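Local coordinates for putative CRISPR-associated endoribonuclease-like protein Cas6 (Pyrococcus furiosus, PDB 3UFC) that probably binds CRISPR RNA as a paralogue of the Cas6 endoribonucleases, within the archaeal adaptive defence against viruses and plasmids, at residues P16-N21 and I57-R62; S28-K33 and W52-I57; K43-P48 and K86-G91; G91-I96 and A112-L117. One frame throughout, in Å; residues are numbered along the deposited sequence.

In the fold
All four contacts lie in the N-terminal ferredoxin-like domain, and all are apolar across the segments. Interaction 2 is the most central: it lays helix 23-37 on strand 53-59, with Ile30 of the helix set against two aromatic rings. Interaction 4 does the same for helix 86-98 on strand 107-116, but with branched aliphatic residues, and it is only partly buried. Interaction 3 joins helix 86-98 to the short helix 42-46; it touches interaction 2 where Trp52 meets Leu45. Ile92 of the segment 91-96 packs against both Trp52 and Ile30, tying interaction 2 to interaction 4. Interaction 1, farther out but buried, uses strand 53-59 again, packing its end against a small second sheet.

Interaction 1: residues P16-N21 and I57-R62; sequences PVIPFN and IIIRKR
The backbone N of Ile57 is hydrogen-bonded to the hydroxyl of Tyr22, which fixes the chain where its isoleucine turns toward Ile18. Here two sheets meet: strand 53-59 is an outer strand of the five-stranded sheet of the ferredoxin-like domain, while strand 17-18 borders a small three-stranded sheet. No hydrogen bond joins the two segments; the contact is made by three isoleucines through their terminal methyls. Ile57 and Ile59, two residues apart, put their side chains on the same side of the strand, and Ile18 CD1 faces both ends. In Ile18, CG1 stands between the backbone N and the carbonyl carbon (chi1 63°), and the rest of the chain runs out extended, which leaves CD1 as the atom that reaches both partners. Ile18 also packs on Ile70, Val107, Phe109 and Ile104, and Ile104 touches Ile57 as well. On the polar side, Phe20 O accepts a hydrogen bond from Arg56 NH2, linking the chain after strand 17-18 to the residue just before Ile57. Ile18 CD1 lies 4.4 Å from Ile57 CD1 and 4.2 Å from Ile59 CD1, and the directions to those two methyls are nearly at right angles.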
loop_
_atom_site.group_PDB
_atom_site.type_symbol
_atom_site.label_atom_id
_atom_site.label_comp_id
_atom_site.label_asym_id
_atom_site.label_seq_id
_atom_site.Cartn_x
_atom_site.Cartn_y
_atom_site.Cartn_z
ATOM N N PRO A 16 1.281 -23.593 -4.097
ATOM C CA PRO A 16 1.155 -22.900 -5.379
ATOM C C PRO A 16 2.250 -21.859 -5.588
ATOM O O PRO A 16 2.934 -21.455 -4.647
ATOM C CB PRO A 16 -0.227 -22.266 -5.282
ATOM C CG PRO A 16 -0.282 -21.874 -3.847
ATOM C CD PRO A 16 0.271 -23.102 -3.141
ATOM N N VAL A 17 2.415 -21.439 -6.836
ATOM C CA VAL A 17 3.399 -20.426 -7.177
ATOM C C VAL A 17 2.628 -19.268 -7.795
ATOM O O VAL A 17 1.985 -19.427 -8.829
ATOM C CB VAL A 17 4.434 -20.950 -8.201
ATOM C CG1 VAL A 17 5.460 -19.865 -8.504
ATOM C CG2 VAL A 17 5.128 -22.188 -7.652
ATOM N N ILE A 18 2.667 -18.112 -7.144
ATOM C CA ILE A 18 1.966 -16.943 -7.659
ATOM C C ILE A 18 2.967 -16.019 -8.340
ATOM O O ILE A 18 4.140 -15.985 -7.975
ATOM C CB ILE A 18 1.271 -16.136 -6.530
ATOM C CG1 ILE A 18 2.318 -15.593 -5.552
ATOM C CG2 ILE A 18 0.255 -17.007 -5.818
ATOM C CD1 ILE A 18 1.748 -14.672 -4.471
ATOM N N PRO A 19 2.518 -15.266 -9.350
ATOM C CA PRO A 19 3.436 -14.352 -10.037
ATOM C C PRO A 19 3.839 -13.226 -9.084
ATOM O O PRO A 19 3.122 -12.946 -8.118
ATOM C CB PRO A 19 2.606 -13.861 -11.220
ATOM C CG PRO A 19 1.199 -13.906 -10.687
ATOM C CD PRO A 19 1.174 -15.225 -9.950
ATOM N N PHE A 20 4.980 -12.592 -9.338
ATOM C CA PHE A 20 5.437 -11.504 -8.477
ATOM C C PHE A 20 4.610 -10.228 -8.653
ATOM O O PHE A 20 4.334 -9.525 -7.682
ATOM C CB PHE A 20 6.894 -11.106 -8.764
ATOM C CG PHE A 20 7.881 -12.234 -8.722
ATOM C CD1 PHE A 20 8.276 -12.874 -9.898
ATOM C CD2 PHE A 20 8.486 -12.604 -7.525
ATOM C CE1 PHE A 20 9.265 -13.857 -9.885
ATOM C CE2 PHE A 20 9.476 -13.589 -7.499
ATOM C CZ PHE A 20 9.867 -14.214 -8.682
ATOM N N ASN A 21 4.233 -9.934 -9.895
ATOM C CA ASN A 21 3.507 -8.705 -10.234
ATOM C C ASN A 21 1.984 -8.806 -10.270
ATOM O O ASN A 21 1.374 -8.678 -11.332
ATOM C CB ASN A 21 4.015 -8.205 -11.591
ATOM C CG ASN A 21 5.529 -8.218 -11.682
ATOM O OD1 ASN A 21 6.211 -7.435 -11.023
ATOM N ND2 ASN A 21 6.065 -9.125 -12.493
ATOM N N ILE A 57 1.086 -9.203 -0.523
ATOM C CA ILE A 57 0.592 -10.400 0.146
ATOM C C ILE A 57 1.732 -10.873 1.053
ATOM O O ILE A 57 2.832 -11.159 0.581
ATOM C CB ILE A 57 0.214 -11.495 -0.888
ATOM C CG1 ILE A 57 -0.952 -11.005 -1.753
ATOM C CG2 ILE A 57 -0.172 -12.783 -0.173
ATOM C CD1 ILE A 57 -1.303 -11.931 -2.920
ATOM N N ILE A 58 1.476 -10.923 2.357
ATOM C CA ILE A 58 2.488 -11.339 3.326
ATOM C C ILE A 58 2.396 -12.843 3.583
ATOM O O ILE A 58 1.423 -13.331 4.155
ATOM C CB ILE A 58 2.318 -10.570 4.661
ATOM C CG1 ILE A 58 2.292 -9.061 4.389
ATOM C CG2 ILE A 58 3.457 -10.910 5.619
ATOM C CD1 ILE A 58 3.557 -8.532 3.760
ATOM N N ILE A 59 3.426 -13.562 3.153
ATOM C CA ILE A 59 3.492 -15.012 3.291
ATOM C C ILE A 59 4.564 -15.414 4.311
ATOM O O ILE A 59 5.747 -15.143 4.120
ATOM C CB ILE A 59 3.804 -15.638 1.919
ATOM C CG1 ILE A 59 2.776 -15.144 0.894
ATOM C CG2 ILE A 59 3.773 -17.154 2.010
ATOM C CD1 ILE A 59 3.173 -15.355 -0.545
ATOM N N ARG A 60 4.138 -16.060 5.394
ATOM C CA ARG A 60 5.054 -16.475 6.458
ATOM C C ARG A 60 6.250 -17.291 5.964
ATOM O O ARG A 60 7.389 -17.030 6.355
ATOM C CB ARG A 60 4.297 -17.272 7.522
ATOM C CG ARG A 60 5.157 -17.698 8.705
ATOM C CD ARG A 60 4.373 -18.574 9.667
ATOM N NE ARG A 60 5.220 -19.130 10.718
ATOM C CZ ARG A 60 4.799 -19.996 11.637
ATOM N NH1 ARG A 60 3.537 -20.405 11.636
ATOM N NH2 ARG A 60 5.641 -20.458 12.553
ATOM N N LYS A 61 5.990 -18.282 5.118
ATOM C CA LYS A 61 7.056 -19.118 4.575
ATOM C C LYS A 61 6.932 -19.154 3.057
ATOM O O LYS A 61 5.992 -19.732 2.509
ATOM C CB LYS A 61 6.972 -20.533 5.150
ATOM C CG LYS A 61 8.245 -21.337 4.957
ATOM C CD LYS A 61 8.187 -22.658 5.706
ATOM C CE LYS A 61 9.545 -23.342 5.704
ATOM N NZ LYS A 61 10.579 -22.489 6.364
ATOM N N ARG A 62 7.894 -18.531 2.387
ATOM C CA ARG A 62 7.895 -18.440 0.934
ATOM C C ARG A 62 9.250 -18.773 0.323
ATOM O O ARG A 62 10.269 -18.799 1.011
ATOM C CB ARG A 62 7.514 -17.021 0.519
ATOM C CG ARG A 62 8.313 -15.967 1.276
ATOM C CD ARG A 62 8.644 -14.758 0.423
ATOM N NE ARG A 62 7.470 -13.960 0.090
ATOM C CZ ARG A 62 7.512 -12.866 -0.662
ATOM N NH1 ARG A 62 8.669 -12.448 -1.157
ATOM N NH2 ARG A 62 6.402 -12.191 -0.920
#

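Interaction 2: residues S28-K33 and W52-I57; sequences SQIVEK and WTFSRI
Helix 23-37 rests on strand 53-59 through Ile30, which meets two aromatic residues, Trp52 and Phe54. Its CG2 methyl touches Trp52 alone, reaching the six-membered part of the indole 3.7 Å from Trp52 CH2 and approaching the ring plane obliquely. The other branch runs extended, with CG1 anti to the carbonyl carbon (chi1 -63°), and carries CD1 over one face of the Phe54 ring, where Ile30 CD1 is 4.4 Å from Phe54 CD1; Ile30 CD1 also lies 4.1 Å from Trp52 CH2. The next residue, Val31, adds a looser touch, its CG2 4.4 Å from Trp52 CZ2. This is the packing of the first helix of a βαββαβ ferredoxin-like domain against its sheet, with both rings pointing to the helical side. The indole N-H is taken up by the short helix 42-46: Trp52 NE1 donates to Leu45 O, a hydrogen bond that limits rotation of the ring. Ile81 of the neighbouring strand 77-83 packs against both aromatic side chains. Farther along, Ser55 OG donates to Arg56 O at 2.8 Å, with a C=O...OG angle of 132° and the donor tilted 34° from the carbonyl plane, while the same hydroxyl oxygen is bonded to Tyr80 N.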
loop_
_atom_site.group_PDB
_atom_site.type_symbol
_atom_site.label_atom_id
_atom_site.label_comp_id
_atom_site.label_asym_id
_atom_site.label_seq_id
_atom_site.Cartn_x
_atom_site.Cartn_y
_atom_site.Cartn_z
ATOM N N SER A 28 -7.782 -4.520 -8.773
ATOM C CA SER A 28 -9.004 -4.615 -9.568
ATOM C C SER A 28 -10.097 -5.420 -8.873
ATOM O O SER A 28 -11.257 -5.010 -8.843
ATOM C CB SER A 28 -8.693 -5.249 -10.930
ATOM O OG SER A 28 -7.744 -4.471 -11.648
ATOM N N GLN A 29 -9.726 -6.567 -8.313
ATOM C CA GLN A 29 -10.693 -7.415 -7.633
ATOM C C GLN A 29 -11.269 -6.753 -6.387
ATOM O O GLN A 29 -12.466 -6.855 -6.126
ATOM C CB GLN A 29 -10.056 -8.759 -7.282
ATOM C CG GLN A 29 -9.682 -9.569 -8.517
ATOM C CD GLN A 29 -8.906 -10.822 -8.178
ATOM O OE1 GLN A 29 -9.472 -11.814 -7.726
ATOM N NE2 GLN A 29 -7.594 -10.775 -8.380
ATOM N N ILE A 30 -10.426 -6.070 -5.618
ATOM C CA ILE A 30 -10.905 -5.392 -4.417
ATOM C C ILE A 30 -11.911 -4.314 -4.824
ATOM O O ILE A 30 -13.000 -4.213 -4.247
ATOM C CB ILE A 30 -9.735 -4.740 -3.631
ATOM C CG1 ILE A 30 -8.769 -5.818 -3.147
ATOM C CG2 ILE A 30 -10.280 -3.928 -2.455
ATOM C CD1 ILE A 30 -7.475 -5.284 -2.528
ATOM N N VAL A 31 -11.553 -3.516 -5.827
ATOM C CA VAL A 31 -12.437 -2.452 -6.298
ATOM C C VAL A 31 -13.738 -3.040 -6.858
ATOM O O VAL A 31 -14.829 -2.525 -6.600
ATOM C CB VAL A 31 -11.762 -1.597 -7.398
ATOM C CG1 VAL A 31 -12.765 -0.599 -7.969
ATOM C CG2 VAL A 31 -10.548 -0.863 -6.823
ATOM N N GLU A 32 -13.617 -4.116 -7.625
ATOM C CA GLU A 32 -14.786 -4.764 -8.206
ATOM C C GLU A 32 -15.718 -5.240 -7.086
ATOM O O GLU A 32 -16.921 -4.987 -7.115
ATOM C CB GLU A 32 -14.340 -5.947 -9.075
ATOM C CG GLU A 32 -15.449 -6.606 -9.889
ATOM C CD GLU A 32 -16.399 -7.435 -9.041
ATOM O OE1 GLU A 32 -15.916 -8.326 -8.310
ATOM O OE2 GLU A 32 -17.626 -7.199 -9.111
ATOM N N LYS A 33 -15.156 -5.910 -6.088
ATOM C CA LYS A 33 -15.957 -6.413 -4.976
ATOM C C LYS A 33 -16.608 -5.300 -4.154
ATOM O O LYS A 33 -17.772 -5.410 -3.768
ATOM C CB LYS A 33 -15.099 -7.304 -4.072
ATOM C CG LYS A 33 -14.583 -8.553 -4.779
ATOM C CD LYS A 33 -13.631 -9.350 -3.907
ATOM C CE LYS A 33 -13.044 -10.517 -4.685
ATOM N NZ LYS A 33 -14.114 -11.436 -5.181
ATOM N N TRP A 52 -6.799 5.291 0.054
ATOM C CA TRP A 52 -6.567 4.078 0.832
ATOM C C TRP A 52 -5.278 3.431 0.359
ATOM O O TRP A 52 -4.646 3.905 -0.590
ATOM C CB TRP A 52 -7.729 3.091 0.648
ATOM C CG TRP A 52 -7.871 2.579 -0.769
ATOM C CD1 TRP A 52 -8.081 3.327 -1.895
ATOM C CD2 TRP A 52 -7.817 1.210 -1.202
ATOM N NE1 TRP A 52 -8.163 2.508 -3.002
ATOM C CE2 TRP A 52 -8.006 1.206 -2.605
ATOM C CE3 TRP A 52 -7.628 -0.014 -0.541
ATOM C CZ2 TRP A 52 -8.011 0.024 -3.359
ATOM C CZ3 TRP A 52 -7.632 -1.190 -1.293
ATOM C CH2 TRP A 52 -7.823 -1.158 -2.690
ATOM N N THR A 53 -4.894 2.343 1.016
ATOM C CA THR A 53 -3.689 1.616 0.647
ATOM C C THR A 53 -3.836 0.155 1.039
ATOM O O THR A 53 -4.746 -0.205 1.788
ATOM C CB THR A 53 -2.440 2.184 1.375
ATOM O OG1 THR A 53 -1.285 1.432 0.998
ATOM C CG2 THR A 53 -2.597 2.085 2.889
ATOM N N PHE A 54 -2.967 -0.688 0.496
ATOM C CA PHE A 54 -2.955 -2.088 0.875
ATOM C C PHE A 54 -1.542 -2.621 0.746
ATOM O O PHE A 54 -0.718 -2.072 0.013
ATOM C CB PHE A 54 -3.985 -2.940 0.096
ATOM C CG PHE A 54 -3.730 -3.078 -1.390
ATOM C CD1 PHE A 54 -4.316 -2.197 -2.295
ATOM C CD2 PHE A 54 -3.008 -4.162 -1.886
ATOM C CE1 PHE A 54 -4.196 -2.399 -3.681
ATOM C CE2 PHE A 54 -2.879 -4.377 -3.268
ATOM C CZ PHE A 54 -3.477 -3.492 -4.165
ATOM N N SER A 55 -1.254 -3.669 1.505
ATOM C CA SER A 55 0.068 -4.269 1.525
ATOM C C SER A 55 0.275 -5.283 0.415
ATOM O O SER A 55 -0.623 -5.573 -0.375
ATOM C CB SER A 55 0.277 -4.999 2.847
ATOM O OG SER A 55 -0.495 -6.199 2.863
ATOM N N ARG A 56 1.488 -5.811 0.367
ATOM C CA ARG A 56 1.805 -6.864 -0.571
ATOM C C ARG A 56 1.267 -8.092 0.176
ATOM O O ARG A 56 0.994 -8.024 1.381
ATOM C CB ARG A 56 3.321 -6.960 -0.760
ATOM C CG ARG A 56 3.913 -5.856 -1.649
ATOM C CD ARG A 56 3.710 -6.168 -3.127
ATOM N NE ARG A 56 4.534 -7.301 -3.537
ATOM C CZ ARG A 56 4.416 -7.947 -4.691
ATOM N NH1 ARG A 56 3.501 -7.576 -5.575
ATOM N NH2 ARG A 56 5.203 -8.982 -4.950
ATOM N N ILE A 57 1.086 -9.203 -0.523
ATOM C CA ILE A 57 0.592 -10.400 0.146
ATOM C C ILE A 57 1.732 -10.873 1.053
ATOM O O ILE A 57 2.832 -11.159 0.581
ATOM C CB ILE A 57 0.214 -11.495 -0.888
ATOM C CG1 ILE A 57 -0.952 -11.005 -1.753
ATOM C CG2 ILE A 57 -0.172 -12.783 -0.173
ATOM C CD1 ILE A 57 -1.303 -11.931 -2.920
#

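Interaction 3: residues K43-P48 and K86-G91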
loop_
_atom_site.group_PDB
_atom_site.type_symbol
_atom_site.label_atom_id
_atom_site.label_comp_id
_atom_site.label_asym_id
_atom_site.label_seq_id
_atom_site.Cartn_x
_atom_site.Cartn_y
_atom_site.Cartn_z
ATOM N N LYS A 43 -15.112 5.608 -7.230
ATOM C CA LYS A 43 -14.361 6.797 -7.623
ATOM C C LYS A 43 -13.252 7.094 -6.612
ATOM O O LYS A 43 -12.166 7.539 -6.985
ATOM C CB LYS A 43 -15.293 8.011 -7.736
ATOM C CG LYS A 43 -15.886 8.474 -6.414
ATOM C CD LYS A 43 -16.728 9.734 -6.584
ATOM C CE LYS A 43 -18.072 9.431 -7.227
ATOM N NZ LYS A 43 -18.951 8.637 -6.315
ATOM N N LEU A 44 -13.526 6.851 -5.333
ATOM C CA LEU A 44 -12.529 7.086 -4.291
ATOM C C LEU A 44 -11.443 6.021 -4.362
ATOM O O LEU A 44 -10.255 6.305 -4.204
ATOM C CB LEU A 44 -13.180 7.052 -2.906
ATOM C CG LEU A 44 -14.361 7.993 -2.669
ATOM C CD1 LEU A 44 -14.749 7.944 -1.193
ATOM C CD2 LEU A 44 -13.986 9.416 -3.078
ATOM N N LEU A 45 -11.867 4.786 -4.595
ATOM C CA LEU A 45 -10.948 3.663 -4.687
ATOM C C LEU A 45 -9.971 3.777 -5.849
ATOM O O LEU A 45 -8.810 3.388 -5.721
ATOM C CB LEU A 45 -11.739 2.360 -4.821
ATOM C CG LEU A 45 -11.957 1.459 -3.601
ATOM C CD1 LEU A 45 -12.016 2.259 -2.321
ATOM C CD2 LEU A 45 -13.238 0.653 -3.820
ATOM N N GLU A 46 -10.438 4.320 -6.973
ATOM C CA GLU A 46 -9.609 4.448 -8.172
ATOM C C GLU A 46 -8.847 5.765 -8.299
ATOM O O GLU A 46 -8.011 5.917 -9.191
ATOM C CB GLU A 46 -10.472 4.250 -9.428
ATOM C CG GLU A 46 -11.284 2.960 -9.438
ATOM C CD GLU A 46 -11.935 2.681 -10.787
ATOM O OE1 GLU A 46 -12.504 3.623 -11.380
ATOM O OE2 GLU A 46 -11.881 1.519 -11.249
ATOM N N SER A 47 -9.127 6.713 -7.415
ATOM C CA SER A 47 -8.456 8.007 -7.473
ATOM C C SER A 47 -6.959 7.910 -7.220
ATOM O O SER A 47 -6.521 7.261 -6.269
ATOM C CB SER A 47 -9.072 8.970 -6.459
ATOM O OG SER A 47 -8.242 10.105 -6.279
ATOM N N PRO A 48 -6.150 8.561 -8.072
ATOM C CA PRO A 48 -4.694 8.531 -7.908
ATOM C C PRO A 48 -4.206 9.282 -6.664
ATOM O O PRO A 48 -3.023 9.242 -6.344
ATOM C CB PRO A 48 -4.187 9.160 -9.208
ATOM C CG PRO A 48 -5.274 10.148 -9.538
ATOM C CD PRO A 48 -6.529 9.331 -9.272
ATOM N N LYS A 86 -13.583 5.320 7.040
ATOM C CA LYS A 86 -14.264 4.119 7.515
ATOM C C LYS A 86 -15.271 3.594 6.491
ATOM O O LYS A 86 -15.497 2.388 6.391
ATOM C CB LYS A 86 -14.978 4.410 8.839
ATOM C CG LYS A 86 -14.057 4.915 9.941
ATOM C CD LYS A 86 -14.853 5.359 11.163
ATOM C CE LYS A 86 -13.958 6.016 12.204
ATOM N NZ LYS A 86 -12.896 5.090 12.690
ATOM N N GLU A 87 -15.875 4.501 5.730
ATOM C CA GLU A 87 -16.847 4.111 4.717
ATOM C C GLU A 87 -16.177 3.265 3.628
ATOM O O GLU A 87 -16.793 2.359 3.059
ATOM C CB GLU A 87 -17.480 5.357 4.095
ATOM C CG GLU A 87 -18.678 5.073 3.205
ATOM C CD GLU A 87 -19.907 4.644 3.995
ATOM O OE1 GLU A 87 -20.929 4.303 3.361
ATOM O OE2 GLU A 87 -19.854 4.652 5.246
ATOM N N ILE A 88 -14.912 3.562 3.335
ATOM C CA ILE A 88 -14.185 2.804 2.321
ATOM C C ILE A 88 -13.929 1.403 2.853
ATOM O O ILE A 88 -14.139 0.412 2.155
ATOM C CB ILE A 88 -12.825 3.465 1.966
ATOM C CG1 ILE A 88 -13.056 4.696 1.084
ATOM C CG2 ILE A 88 -11.915 2.453 1.269
ATOM C CD1 ILE A 88 -11.779 5.403 0.653
ATOM N N ILE A 89 -13.474 1.326 4.097
ATOM C CA ILE A 89 -13.197 0.042 4.717
ATOM C C ILE A 89 -14.449 -0.836 4.804
ATOM O O ILE A 89 -14.390 -2.027 4.511
ATOM C CB ILE A 89 -12.608 0.226 6.129
ATOM C CG1 ILE A 89 -11.244 0.923 6.035
ATOM C CG2 ILE A 89 -12.465 -1.131 6.818
ATOM C CD1 ILE A 89 -10.207 0.157 5.232
ATOM N N LYS A 90 -15.581 -0.256 5.196
ATOM C CA LYS A 90 -16.808 -1.042 5.306
ATOM C C LYS A 90 -17.263 -1.528 3.934
ATOM O O LYS A 90 -17.804 -2.626 3.802
ATOM C CB LYS A 90 -17.919 -0.235 5.990
ATOM C CG LYS A 90 -18.475 0.920 5.185
ATOM C CD LYS A 90 -19.603 1.617 5.949
ATOM C CE LYS A 90 -19.121 2.162 7.290
ATOM N NZ LYS A 90 -20.194 2.881 8.041
ATOM N N GLY A 91 -17.034 -0.711 2.910
ATOM C CA GLY A 91 -17.403 -1.109 1.564
ATOM C C GLY A 91 -16.551 -2.294 1.136
ATOM O O GLY A 91 -17.052 -3.254 0.543
#
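Leu44 begins the contact with its CB, 4.2 Å from Ile88 CD1, where the far methyl of that isoleucine reaches the root of the leucine. Leu44 O accepts a weak hydrogen bond of 3.4 Å from Ser47 N. Next comes Leu45, which makes the tighter touch: its CD1 is 3.6 Å from Ile88 CG2, the two side chains lying alongside each other and running opposite ways. Leu45 has an unusual shape for a leucine, with chi1 at -100° and chi2 at 31°, and its branched end is thereby brought round to the isoleucine although its CB sets out across the line to the other helix. Ile88 thus serves both leucines, one with each branch: CG2, anti to the backbone N, for Leu45, and the CG1-CD1 arm for Leu44. Leu45 O accepts hydrogen bonds from Asn231 ND2 and from the indole of Trp52. Past the leucines, Ser47 OG bonds to His49 ND1. On helix 86-98 itself, a salt bridge joins Lys90 NZ to Glu87 OE2 at 3.3 Å, its hydrogen bond weak. The short helix 42-46 therefore lies beside two longer ones: Leu45 touches Val31 and Ala34 of helix 23-37 while meeting Ile88 of helix 86-98, and Ile88 in turn reaches Ser83 at the end of strand 77-83.

Interaction 4: residues G91-I96 and A112-L117; sequences GIVEGI and ADIKAL
Ile114 supplies the strand side of this contact, meeting Val93 and Ile96 of helix 86-98. It is the packing of the second helix of the ferredoxin-like domain on the strand that follows it by way of the short strand 101-104. The interactions across it are apolar. The two branches of Ile114 divide the work: CG2 lies 4.2 Å from Val93 CG2, while CD1, at the end of an extended arm, lies 3.9 Å from Ile96 CG2. Both pairs cross at a slant. In Ile96 the touching methyl is CG2, which its first torsion (chi1 -69°) sets anti to the backbone N. Val93 and Ile96 also lean on Ile5 and Ile7, respectively, of strand 3-11, the next strand in the sheet, so the helix spans two neighbouring strands here. Backbone hydrogen bonds hold each element in shape. In the helix, Gly95 N reaches Gly91 O at 2.9 Å, and Ile96 N reaches Ile92 O at 2.9 Å. In the strand, Lys115 pairs with Glu6, whereas Ala112 and Asp113 both pair with Lys8, a pattern consistent with a classic beta bulge just before Ile114. A further packing contact reaches helix 23-37, which comes close at Gly95, a residue without a side chain: Gly95 O packs against Lys33 CB.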
loop_
_atom_site.group_PDB
_atom_site.type_symbol
_atom_site.label_atom_id
_atom_site.label_comp_id
_atom_site.label_asym_id
_atom_site.label_seq_id
_atom_site.Cartn_x
_atom_site.Cartn_y
_atom_site.Cartn_z
ATOM N N GLY A 91 -17.034 -0.711 2.910
ATOM C CA GLY A 91 -17.403 -1.109 1.564
ATOM C C GLY A 91 -16.551 -2.294 1.136
ATOM O O GLY A 91 -17.052 -3.254 0.543
ATOM N N ILE A 92 -15.259 -2.237 1.451
ATOM C CA ILE A 92 -14.332 -3.313 1.102
ATOM C C ILE A 92 -14.623 -4.593 1.891
ATOM O O ILE A 92 -14.661 -5.683 1.320
ATOM C CB ILE A 92 -12.857 -2.887 1.351
ATOM C CG1 ILE A 92 -12.437 -1.843 0.308
ATOM C CG2 ILE A 92 -11.935 -4.101 1.286
ATOM C CD1 ILE A 92 -11.058 -1.246 0.548
ATOM N N VAL A 93 -14.818 -4.458 3.200
ATOM C CA VAL A 93 -15.109 -5.613 4.045
ATOM C C VAL A 93 -16.386 -6.322 3.599
ATOM O O VAL A 93 -16.399 -7.542 3.434
ATOM C CB VAL A 93 -15.250 -5.201 5.528
ATOM C CG1 VAL A 93 -15.915 -6.326 6.328
ATOM C CG2 VAL A 93 -13.875 -4.901 6.106
ATOM N N GLU A 94 -17.455 -5.555 3.408
ATOM C CA GLU A 94 -18.728 -6.118 2.975
ATOM C C GLU A 94 -18.587 -6.737 1.592
ATOM O O GLU A 94 -19.090 -7.834 1.335
ATOM C CB GLU A 94 -19.810 -5.035 2.949
ATOM C CG GLU A 94 -20.270 -4.587 4.325
ATOM C CD GLU A 94 -21.259 -3.433 4.267
ATOM O OE1 GLU A 94 -22.186 -3.481 3.426
ATOM O OE2 GLU A 94 -21.114 -2.485 5.069
ATOM N N GLY A 95 -17.904 -6.026 0.701
ATOM C CA GLY A 95 -17.705 -6.523 -0.647
ATOM C C GLY A 95 -16.983 -7.855 -0.670
ATOM O O GLY A 95 -17.305 -8.728 -1.474
ATOM N N ILE A 96 -16.008 -8.017 0.218
ATOM C CA ILE A 96 -15.234 -9.252 0.290
ATOM C C ILE A 96 -16.012 -10.364 0.994
ATOM O O ILE A 96 -15.869 -11.541 0.659
ATOM C CB ILE A 96 -13.889 -9.011 1.017
ATOM C CG1 ILE A 96 -12.989 -8.129 0.144
ATOM C CG2 ILE A 96 -13.214 -10.337 1.331
ATOM C CD1 ILE A 96 -11.656 -7.786 0.772
ATOM N N ALA A 112 -10.163 -16.500 4.383
ATOM C CA ALA A 112 -10.393 -17.324 5.557
ATOM C C ALA A 112 -10.854 -16.537 6.774
ATOM O O ALA A 112 -11.501 -17.091 7.666
ATOM C CB ALA A 112 -9.126 -18.096 5.896
ATOM N N ASP A 113 -10.519 -15.252 6.820
ATOM C CA ASP A 113 -10.910 -14.429 7.955
ATOM C C ASP A 113 -10.578 -12.961 7.708
ATOM O O ASP A 113 -9.663 -12.642 6.944
ATOM C CB ASP A 113 -10.189 -14.929 9.213
ATOM C CG ASP A 113 -10.698 -14.274 10.486
ATOM O OD1 ASP A 113 -11.923 -14.075 10.615
ATOM O OD2 ASP A 113 -9.868 -13.974 11.367
ATOM N N ILE A 114 -11.345 -12.081 8.339
ATOM C CA ILE A 114 -11.137 -10.641 8.236
ATOM C C ILE A 114 -11.159 -10.116 9.666
ATOM O O ILE A 114 -12.161 -10.262 10.369
ATOM C CB ILE A 114 -12.259 -9.943 7.436
ATOM C CG1 ILE A 114 -12.303 -10.483 6.005
ATOM C CG2 ILE A 114 -12.022 -8.432 7.418
ATOM C CD1 ILE A 114 -13.431 -9.908 5.170
ATOM N N LYS A 115 -10.050 -9.522 10.094
ATOM C CA LYS A 115 -9.933 -8.996 11.447
ATOM C C LYS A 115 -9.521 -7.531 11.433
ATOM O O LYS A 115 -8.689 -7.123 10.624
ATOM C CB LYS A 115 -8.885 -9.793 12.225
ATOM C CG LYS A 115 -9.262 -11.240 12.489
ATOM C CD LYS A 115 -8.037 -12.086 12.831
ATOM C CE LYS A 115 -7.282 -11.536 14.035
ATOM N NZ LYS A 115 -6.056 -12.336 14.323
ATOM N N ALA A 116 -10.106 -6.743 12.327
ATOM C CA ALA A 116 -9.756 -5.334 12.423
ATOM C C ALA A 116 -8.539 -5.277 13.332
ATOM O O ALA A 116 -8.510 -5.936 14.371
ATOM C CB ALA A 116 -10.908 -4.541 13.029
ATOM N N LEU A 117 -7.525 -4.513 12.941
ATOM C CA LEU A 117 -6.321 -4.399 13.752
ATOM C C LEU A 117 -6.398 -3.148 14.605
ATOM O O LEU A 117 -7.123 -2.212 14.275
ATOM C CB LEU A 117 -5.078 -4.332 12.865
ATOM C CG LEU A 117 -4.799 -5.542 11.972
ATOM C CD1 LEU A 117 -3.555 -5.273 11.142
ATOM C CD2 LEU A 117 -4.616 -6.795 12.825
#